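Local coordinates for transcriptional regulator kdgR (Escherichia coli, PDB 1YSP), which represses transcription of the genes for 2-keto-3-deoxygluconate transport and catabolism, and is represented by its C-terminal IclR-type effector-binding domain, at residues 122-130 and 154-165. Numbering follows the deposited sequence.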
# COMPACT_ATOMS: atom_id res chain seq x y z
N LEU A 122 0.64 -14.37 -4.43
CA LEU A 122 -0.12 -13.15 -4.05
C LEU A 122 0.61 -11.86 -4.51
O LEU A 122 1.79 -11.68 -4.22
CB LEU A 122 -0.39 -13.13 -2.53
CG LEU A 122 -0.93 -11.86 -1.85
CD1 LEU A 122 -2.46 -11.80 -2.05
CD2 LEU A 122 -0.60 -11.79 -0.34
N ARG A 123 -0.09 -10.99 -5.24
CA ARG A 123 0.50 -9.72 -5.62
C ARG A 123 -0.45 -8.59 -5.24
O ARG A 123 -1.66 -8.76 -5.32
CB ARG A 123 0.85 -9.67 -7.10
CG ARG A 123 1.70 -8.45 -7.39
CD ARG A 123 1.79 -8.03 -8.83
NE ARG A 123 2.66 -8.83 -9.66
CZ ARG A 123 3.60 -8.34 -10.47
NH1 ARG A 123 3.87 -7.04 -10.52
NH2 ARG A 123 4.28 -9.17 -11.23
N CYS A 124 0.12 -7.47 -4.81
CA CYS A 124 -0.67 -6.29 -4.41
C CYS A 124 -0.03 -5.05 -4.99
O CYS A 124 1.21 -5.01 -5.24
CB CYS A 124 -0.77 -6.20 -2.88
SG CYS A 124 -1.83 -7.51 -2.16
N ILE A 125 -0.86 -4.04 -5.29
CA ILE A 125 -0.37 -2.77 -5.79
C ILE A 125 -1.04 -1.69 -4.89
O ILE A 125 -2.21 -1.86 -4.55
CB ILE A 125 -0.79 -2.46 -7.26
CG1 ILE A 125 -0.38 -3.60 -8.24
CG2 ILE A 125 -0.29 -1.05 -7.67
CD1 ILE A 125 -1.16 -3.52 -9.56
N ALA A 126 -0.29 -0.65 -4.50
CA ALA A 126 -0.90 0.36 -3.58
C ALA A 126 -0.46 1.74 -3.91
O ALA A 126 0.62 1.92 -4.51
CB ALA A 126 -0.57 0.04 -2.13
N VAL A 127 -1.27 2.73 -3.48
CA VAL A 127 -1.00 4.12 -3.70
C VAL A 127 -1.19 4.89 -2.41
O VAL A 127 -1.94 4.45 -1.55
CB VAL A 127 -1.89 4.79 -4.83
CG1 VAL A 127 -1.56 4.17 -6.26
CG2 VAL A 127 -3.36 4.74 -4.46
N PRO A 128 -0.47 6.02 -2.26
CA PRO A 128 -0.60 6.83 -1.03
C PRO A 128 -1.92 7.62 -0.92
O PRO A 128 -2.40 8.16 -1.93
CB PRO A 128 0.59 7.77 -1.15
CG PRO A 128 0.77 7.97 -2.67
CD PRO A 128 0.54 6.56 -3.20
N VAL A 129 -2.44 7.75 0.31
CA VAL A 129 -3.59 8.61 0.58
C VAL A 129 -3.01 9.67 1.50
O VAL A 129 -2.40 9.35 2.50
CB VAL A 129 -4.74 7.83 1.24
CG1 VAL A 129 -5.82 8.78 1.85
CG2 VAL A 129 -5.38 6.88 0.24
N PHE A 130 -3.21 10.94 1.15
CA PHE A 130 -2.55 12.06 1.83
C PHE A 130 -3.52 12.77 2.76
O PHE A 130 -4.74 12.81 2.51
CB PHE A 130 -2.00 13.03 0.80
CG PHE A 130 -0.93 12.48 -0.08
CD1 PHE A 130 0.40 12.40 0.35
CD2 PHE A 130 -1.25 12.03 -1.37
CE1 PHE A 130 1.39 11.90 -0.49
CE2 PHE A 130 -0.29 11.52 -2.21
CZ PHE A 130 1.03 11.43 -1.78
N LEU A 154 -1.73 -3.70 -14.80
CA LEU A 154 -1.04 -2.91 -13.75
C LEU A 154 -1.29 -1.40 -13.91
O LEU A 154 -1.70 -0.72 -12.96
CB LEU A 154 0.45 -3.22 -13.78
CG LEU A 154 1.32 -2.30 -12.93
CD1 LEU A 154 0.95 -2.52 -11.50
CD2 LEU A 154 2.78 -2.63 -13.17
N GLN A 155 -1.05 -0.86 -15.11
CA GLN A 155 -1.22 0.56 -15.33
C GLN A 155 -2.69 1.03 -15.16
O GLN A 155 -2.94 2.10 -14.59
CB GLN A 155 -0.58 1.00 -16.68
CG GLN A 155 1.00 0.93 -16.70
CD GLN A 155 1.70 1.85 -15.66
OE1 GLN A 155 1.37 3.04 -15.55
NE2 GLN A 155 2.67 1.29 -14.91
N GLU A 156 -3.65 0.22 -15.61
CA GLU A 156 -5.08 0.54 -15.41
C GLU A 156 -5.42 0.52 -13.90
O GLU A 156 -6.08 1.43 -13.38
CB GLU A 156 -5.94 -0.46 -16.18
CG GLU A 156 -7.45 -0.37 -15.87
CD GLU A 156 -8.35 -0.85 -17.03
OE1 GLU A 156 -8.00 -0.64 -18.22
OE2 GLU A 156 -9.41 -1.45 -16.74
N TYR A 157 -4.88 -0.47 -13.18
CA TYR A 157 -5.11 -0.58 -11.73
C TYR A 157 -4.51 0.61 -11.00
O TYR A 157 -5.14 1.14 -10.09
CB TYR A 157 -4.55 -1.90 -11.16
CG TYR A 157 -5.44 -3.10 -11.34
CD1 TYR A 157 -6.53 -3.08 -12.24
CD2 TYR A 157 -5.18 -4.28 -10.67
CE1 TYR A 157 -7.30 -4.18 -12.44
CE2 TYR A 157 -5.97 -5.40 -10.86
CZ TYR A 157 -7.02 -5.34 -11.75
OH TYR A 157 -7.80 -6.45 -11.92
N VAL A 158 -3.33 1.04 -11.43
CA VAL A 158 -2.63 2.16 -10.78
C VAL A 158 -3.45 3.44 -11.02
O VAL A 158 -3.68 4.25 -10.10
CB VAL A 158 -1.18 2.30 -11.29
CG1 VAL A 158 -0.57 3.68 -10.92
CG2 VAL A 158 -0.29 1.11 -10.79
N ALA A 159 -3.94 3.58 -12.25
CA ALA A 159 -4.71 4.77 -12.64
C ALA A 159 -5.99 4.84 -11.84
O ALA A 159 -6.31 5.90 -11.27
CB ALA A 159 -4.98 4.77 -14.15
N MET A 160 -6.68 3.70 -11.68
CA MET A 160 -7.93 3.72 -10.88
C MET A 160 -7.67 3.93 -9.38
O MET A 160 -8.47 4.56 -8.67
CB MET A 160 -8.72 2.43 -11.04
CG MET A 160 -9.25 2.19 -12.48
SD MET A 160 -10.10 0.59 -12.55
CE MET A 160 -8.76 -0.53 -12.76
N LEU A 161 -6.59 3.33 -8.86
CA LEU A 161 -6.18 3.60 -7.44
C LEU A 161 -5.93 5.11 -7.23
O LEU A 161 -6.36 5.68 -6.21
CB LEU A 161 -4.90 2.80 -7.10
CG LEU A 161 -5.19 1.37 -6.76
CD1 LEU A 161 -3.83 0.59 -6.70
CD2 LEU A 161 -5.93 1.23 -5.43
N HIS A 162 -5.19 5.73 -8.14
CA HIS A 162 -4.85 7.15 -8.03
C HIS A 162 -6.11 8.02 -8.03
O HIS A 162 -6.25 8.94 -7.21
CB HIS A 162 -3.91 7.58 -9.13
CG HIS A 162 -2.47 7.31 -8.83
ND1 HIS A 162 -1.92 7.51 -7.58
CD2 HIS A 162 -1.46 6.89 -9.63
CE1 HIS A 162 -0.64 7.20 -7.62
NE2 HIS A 162 -0.33 6.83 -8.84
N THR A 163 -7.03 7.73 -8.92
CA THR A 163 -8.36 8.42 -8.88
C THR A 163 -9.06 8.29 -7.55
O THR A 163 -9.47 9.31 -6.94
CB THR A 163 -9.27 7.90 -10.03
OG1 THR A 163 -8.56 8.07 -11.25
CG2 THR A 163 -10.63 8.65 -10.07
N ALA A 164 -9.19 7.06 -7.07
CA ALA A 164 -9.83 6.79 -5.78
C ALA A 164 -9.12 7.52 -4.64
O ALA A 164 -9.77 8.24 -3.83
CB ALA A 164 -9.83 5.26 -5.51
N ALA A 165 -7.78 7.38 -4.58
CA ALA A 165 -7.00 8.05 -3.52
C ALA A 165 -7.09 9.58 -3.56
O ALA A 165 -7.16 10.22 -2.51
CB ALA A 165 -5.53 7.61 -3.60
O HOH W 1 -1.96 8.40 -4.76
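In the GAF-like fold of the IclR C-terminal domain, helix 151-172 lies against one face of the antiparallel sheet, and I125 and V127 of strand 123-130 meet it with their side chains. The two short segments run nearly parallel, their axes 26° apart and 8.2 Å at closest approach. I125 packs against L154, Y157 and V158: its CG2 branch meets V158 CG2 at 3.8 Å, CG1 lies 3.7 Å from L154 CD1, and CD1 lies near the plane of the Y157 ring, at its edge and beside Y157 CB. L161 reaches back between the two strand residues, its CD1 3.6 Å from the carbonyl oxygen I125 O and its CB against V127 CG2. The two methyls of V127 divide the work. With CG1 anti to the carbonyl carbon (chi1 -66°), that branch lies over one face of the H162 imidazole in a CH-pi contact, 3.7 Å from the ring centroid and 24° off the normal; CG2 turns to A165, whose CB also touches V129 CG2. The opposite sheet face at A126 is covered by A62 and I63, and helix 4-20 packs on the flank of 154-165 through A164. Farther along the helix, S169 OG bonds F130 N directly. Between 122-130 and 154-165 one water, in the H162 ring plane at its edge, donates to P128 O at 2.9 Å and hydrogen-bonds H162 ND1 at 3.0 Å.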